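Local coordinates for protein interleukin-15 receptor alpha chain (Mus musculus, PDB 2PSM) that probably binds the cytokine interleukin-15 through a sushi domain, as the alpha chain of its receptor, at residues N26-C37 with A62-C71. Residues are numbered along the deposited sequence; the frame is centred on the assembly and turned at random.
Sequences NYSVNSRERYVC and AHWTTPSLKC
Glu-33 and Trp-64 meet because each sets its CG anti to its own carbonyl carbon (chi1 -59° and -72°); the indole thus reaches across to 26-37, and Glu-33 CG lies 3.6 Å from Trp-64 CH2. A further bend at chi2 carries the carboxylate back to its own segment, its plane nearly perpendicular to the indole. There the backbone N of Asn-26 donates to Glu-33 OE2 from above the carboxylate plane (2.9 Å), while OE1 accepts the N-H of Lys-25. The carbonyl of Asn-26 is held too: Ser-31 OG gives its proton to Asn-26 O at 2.7 Å, and the same oxygen sits at the edge of the indole, 3.6 Å from Trp-64 CH2. Trp-64 NE1 hydrogen-bonds to Pro-12 O, which holds the indole to the chain beside Cys-11. With an alanine in place of Glu-33, the backbone N-H groups of Lys-25 and Asn-26 would probably lose the carboxylate that accepts both, and part of the indole's six-membered ring would be uncovered. Such packing, closed by a disulfide, belongs to the sushi (SCR) repeat; strand 61-64, which pairs with 50-56 and not with 32-37, and the irregular chain after it reach 26-37 through side chains. Further along, Tyr-35 places its CB 3.5 Å from Leu-69 CD2 and its CE2 3.9 Å from Pro-67 CB, while its hydroxyl hydrogen-bonds to Val-15 O. Leu-69 CD1 approaches Cys-37 SG, which forms a 2.1 Å disulfide with Cys-71 SG (chi3 -86°).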
# COMPACT_ATOMS: atom_id res chain seq x y z
N ASN B 26 7.03 9.92 -20.07
CA ASN B 26 8.00 10.98 -19.84
C ASN B 26 9.28 10.48 -19.18
O ASN B 26 9.25 9.86 -18.11
CB ASN B 26 7.33 12.07 -18.98
CG ASN B 26 8.21 13.28 -18.77
OD1 ASN B 26 8.77 13.83 -19.72
ND2 ASN B 26 8.33 13.71 -17.52
N TYR B 27 10.42 10.75 -19.82
CA TYR B 27 11.73 10.32 -19.33
C TYR B 27 12.45 11.41 -18.52
O TYR B 27 13.56 11.20 -18.04
CB TYR B 27 12.61 9.89 -20.50
CG TYR B 27 12.23 8.57 -21.12
CD1 TYR B 27 12.83 7.38 -20.69
CD2 TYR B 27 11.27 8.49 -22.13
CE1 TYR B 27 12.47 6.15 -21.26
CE2 TYR B 27 10.90 7.27 -22.70
CZ TYR B 27 11.51 6.10 -22.26
OH TYR B 27 11.15 4.89 -22.80
N SER B 28 11.81 12.58 -18.39
CA SER B 28 12.41 13.69 -17.66
C SER B 28 12.40 13.52 -16.14
O SER B 28 11.59 12.77 -15.58
CB SER B 28 11.71 15.00 -18.03
OG SER B 28 11.99 15.35 -19.38
N VAL B 29 13.31 14.23 -15.47
CA VAL B 29 13.43 14.20 -14.02
C VAL B 29 12.12 14.60 -13.37
O VAL B 29 11.45 15.52 -13.82
CB VAL B 29 14.56 15.16 -13.55
CG1 VAL B 29 14.56 15.28 -12.03
CG2 VAL B 29 15.90 14.63 -14.04
N ASN B 30 11.77 13.89 -12.30
CA ASN B 30 10.53 14.09 -11.53
C ASN B 30 9.36 13.31 -12.13
O ASN B 30 8.28 13.27 -11.55
CB ASN B 30 10.16 15.57 -11.42
CG ASN B 30 11.18 16.37 -10.64
OD1 ASN B 30 11.67 15.93 -9.60
ND2 ASN B 30 11.50 17.56 -11.13
N SER B 31 9.57 12.70 -13.29
CA SER B 31 8.51 11.93 -13.93
C SER B 31 8.19 10.65 -13.14
O SER B 31 9.10 9.98 -12.65
CB SER B 31 8.88 11.54 -15.36
OG SER B 31 7.85 10.75 -15.93
N ARG B 32 6.91 10.33 -13.04
CA ARG B 32 6.45 9.14 -12.33
C ARG B 32 5.71 8.23 -13.32
O ARG B 32 4.69 8.62 -13.87
CB ARG B 32 5.50 9.54 -11.19
CG ARG B 32 6.14 10.48 -10.18
CD ARG B 32 5.11 11.09 -9.23
NE ARG B 32 5.26 10.58 -7.87
CZ ARG B 32 4.54 9.59 -7.36
NH1 ARG B 32 3.62 8.99 -8.09
NH2 ARG B 32 4.76 9.19 -6.11
N GLU B 33 6.24 7.03 -13.53
CA GLU B 33 5.64 6.08 -14.46
C GLU B 33 5.27 4.81 -13.71
O GLU B 33 5.78 4.55 -12.63
CB GLU B 33 6.61 5.75 -15.60
CG GLU B 33 7.09 6.94 -16.44
CD GLU B 33 6.00 7.53 -17.35
OE1 GLU B 33 5.10 6.79 -17.79
OE2 GLU B 33 6.06 8.74 -17.64
N ARG B 34 4.40 4.00 -14.30
CA ARG B 34 3.98 2.78 -13.65
C ARG B 34 3.92 1.58 -14.56
O ARG B 34 3.41 1.65 -15.68
CB ARG B 34 2.60 2.96 -13.00
CG ARG B 34 2.59 3.80 -11.73
CD ARG B 34 1.17 3.89 -11.16
NE ARG B 34 1.10 4.79 -10.01
CZ ARG B 34 1.53 4.47 -8.80
NH1 ARG B 34 2.04 3.27 -8.56
NH2 ARG B 34 1.45 5.36 -7.81
N TYR B 35 4.46 0.46 -14.07
CA TYR B 35 4.43 -0.80 -14.78
C TYR B 35 2.98 -1.29 -14.71
O TYR B 35 2.23 -0.87 -13.82
CB TYR B 35 5.31 -1.84 -14.07
CG TYR B 35 6.80 -1.63 -14.23
CD1 TYR B 35 7.48 -2.16 -15.32
CD2 TYR B 35 7.52 -0.90 -13.29
CE1 TYR B 35 8.86 -1.98 -15.47
CE2 TYR B 35 8.89 -0.71 -13.42
CZ TYR B 35 9.55 -1.25 -14.52
OH TYR B 35 10.91 -1.06 -14.67
N VAL B 36 2.60 -2.17 -15.62
CA VAL B 36 1.26 -2.74 -15.64
C VAL B 36 1.44 -4.24 -15.76
O VAL B 36 2.06 -4.72 -16.71
CB VAL B 36 0.44 -2.24 -16.86
CG1 VAL B 36 -0.89 -2.99 -16.95
CG2 VAL B 36 0.19 -0.74 -16.73
N CYS B 37 0.94 -4.99 -14.78
CA CYS B 37 1.07 -6.44 -14.83
C CYS B 37 0.29 -6.98 -16.02
O CYS B 37 -0.78 -6.46 -16.37
CB CYS B 37 0.56 -7.09 -13.53
SG CYS B 37 1.55 -6.80 -12.01
N ALA B 62 20.58 11.10 -14.24
CA ALA B 62 19.30 10.66 -13.70
C ALA B 62 19.16 9.15 -13.85
O ALA B 62 19.79 8.54 -14.71
CB ALA B 62 18.16 11.38 -14.41
N HIS B 63 18.33 8.56 -13.00
CA HIS B 63 18.08 7.13 -13.03
C HIS B 63 16.70 6.89 -12.44
O HIS B 63 16.17 7.71 -11.68
CB HIS B 63 19.13 6.38 -12.21
CG HIS B 63 19.05 6.67 -10.74
ND1 HIS B 63 18.11 6.09 -9.91
CD2 HIS B 63 19.78 7.50 -9.95
CE1 HIS B 63 18.26 6.55 -8.68
NE2 HIS B 63 19.26 7.41 -8.68
N TRP B 64 16.11 5.76 -12.81
CA TRP B 64 14.81 5.37 -12.30
C TRP B 64 14.99 4.77 -10.92
O TRP B 64 15.97 4.06 -10.67
CB TRP B 64 14.18 4.32 -13.22
CG TRP B 64 13.72 4.85 -14.53
CD1 TRP B 64 14.27 4.60 -15.76
CD2 TRP B 64 12.60 5.71 -14.77
NE1 TRP B 64 13.56 5.25 -16.74
CE2 TRP B 64 12.53 5.94 -16.16
CE3 TRP B 64 11.65 6.31 -13.94
CZ2 TRP B 64 11.55 6.74 -16.74
CZ3 TRP B 64 10.66 7.11 -14.51
CH2 TRP B 64 10.62 7.32 -15.91
N THR B 65 14.06 5.05 -10.01
CA THR B 65 14.13 4.48 -8.67
C THR B 65 13.95 2.98 -8.85
O THR B 65 13.39 2.54 -9.86
CB THR B 65 13.02 5.02 -7.76
OG1 THR B 65 11.77 4.99 -8.45
CG2 THR B 65 13.34 6.43 -7.33
N THR B 66 14.41 2.19 -7.89
CA THR B 66 14.29 0.73 -7.99
C THR B 66 12.87 0.25 -7.67
O THR B 66 12.37 0.48 -6.57
CB THR B 66 15.28 0.05 -7.05
OG1 THR B 66 16.61 0.46 -7.38
CG2 THR B 66 15.19 -1.46 -7.19
N PRO B 67 12.22 -0.42 -8.63
CA PRO B 67 10.86 -0.93 -8.42
C PRO B 67 10.80 -2.11 -7.46
O PRO B 67 11.73 -2.91 -7.38
CB PRO B 67 10.41 -1.29 -9.84
CG PRO B 67 11.69 -1.76 -10.47
CD PRO B 67 12.71 -0.74 -9.98
N SER B 68 9.70 -2.22 -6.72
CA SER B 68 9.54 -3.32 -5.78
C SER B 68 8.46 -4.24 -6.32
O SER B 68 8.12 -5.25 -5.70
CB SER B 68 9.12 -2.81 -4.40
OG SER B 68 7.81 -2.26 -4.44
N LEU B 69 7.93 -3.89 -7.49
CA LEU B 69 6.87 -4.65 -8.12
C LEU B 69 7.09 -6.15 -8.26
O LEU B 69 8.17 -6.62 -8.61
CB LEU B 69 6.57 -4.10 -9.52
CG LEU B 69 5.48 -4.89 -10.27
CD1 LEU B 69 4.15 -4.75 -9.52
CD2 LEU B 69 5.36 -4.36 -11.70
N LYS B 70 6.02 -6.89 -8.01
CA LYS B 70 6.01 -8.33 -8.14
C LYS B 70 4.63 -8.66 -8.72
O LYS B 70 3.61 -8.36 -8.11
CB LYS B 70 6.19 -8.98 -6.77
CG LYS B 70 5.84 -10.45 -6.69
CD LYS B 70 6.81 -11.33 -7.45
CE LYS B 70 6.51 -12.80 -7.19
NZ LYS B 70 7.50 -13.70 -7.84
N CYS B 71 4.62 -9.25 -9.91
CA CYS B 71 3.37 -9.63 -10.56
C CYS B 71 3.15 -11.12 -10.41
O CYS B 71 3.91 -11.93 -10.95
CB CYS B 71 3.40 -9.26 -12.04
SG CYS B 71 3.44 -7.49 -12.42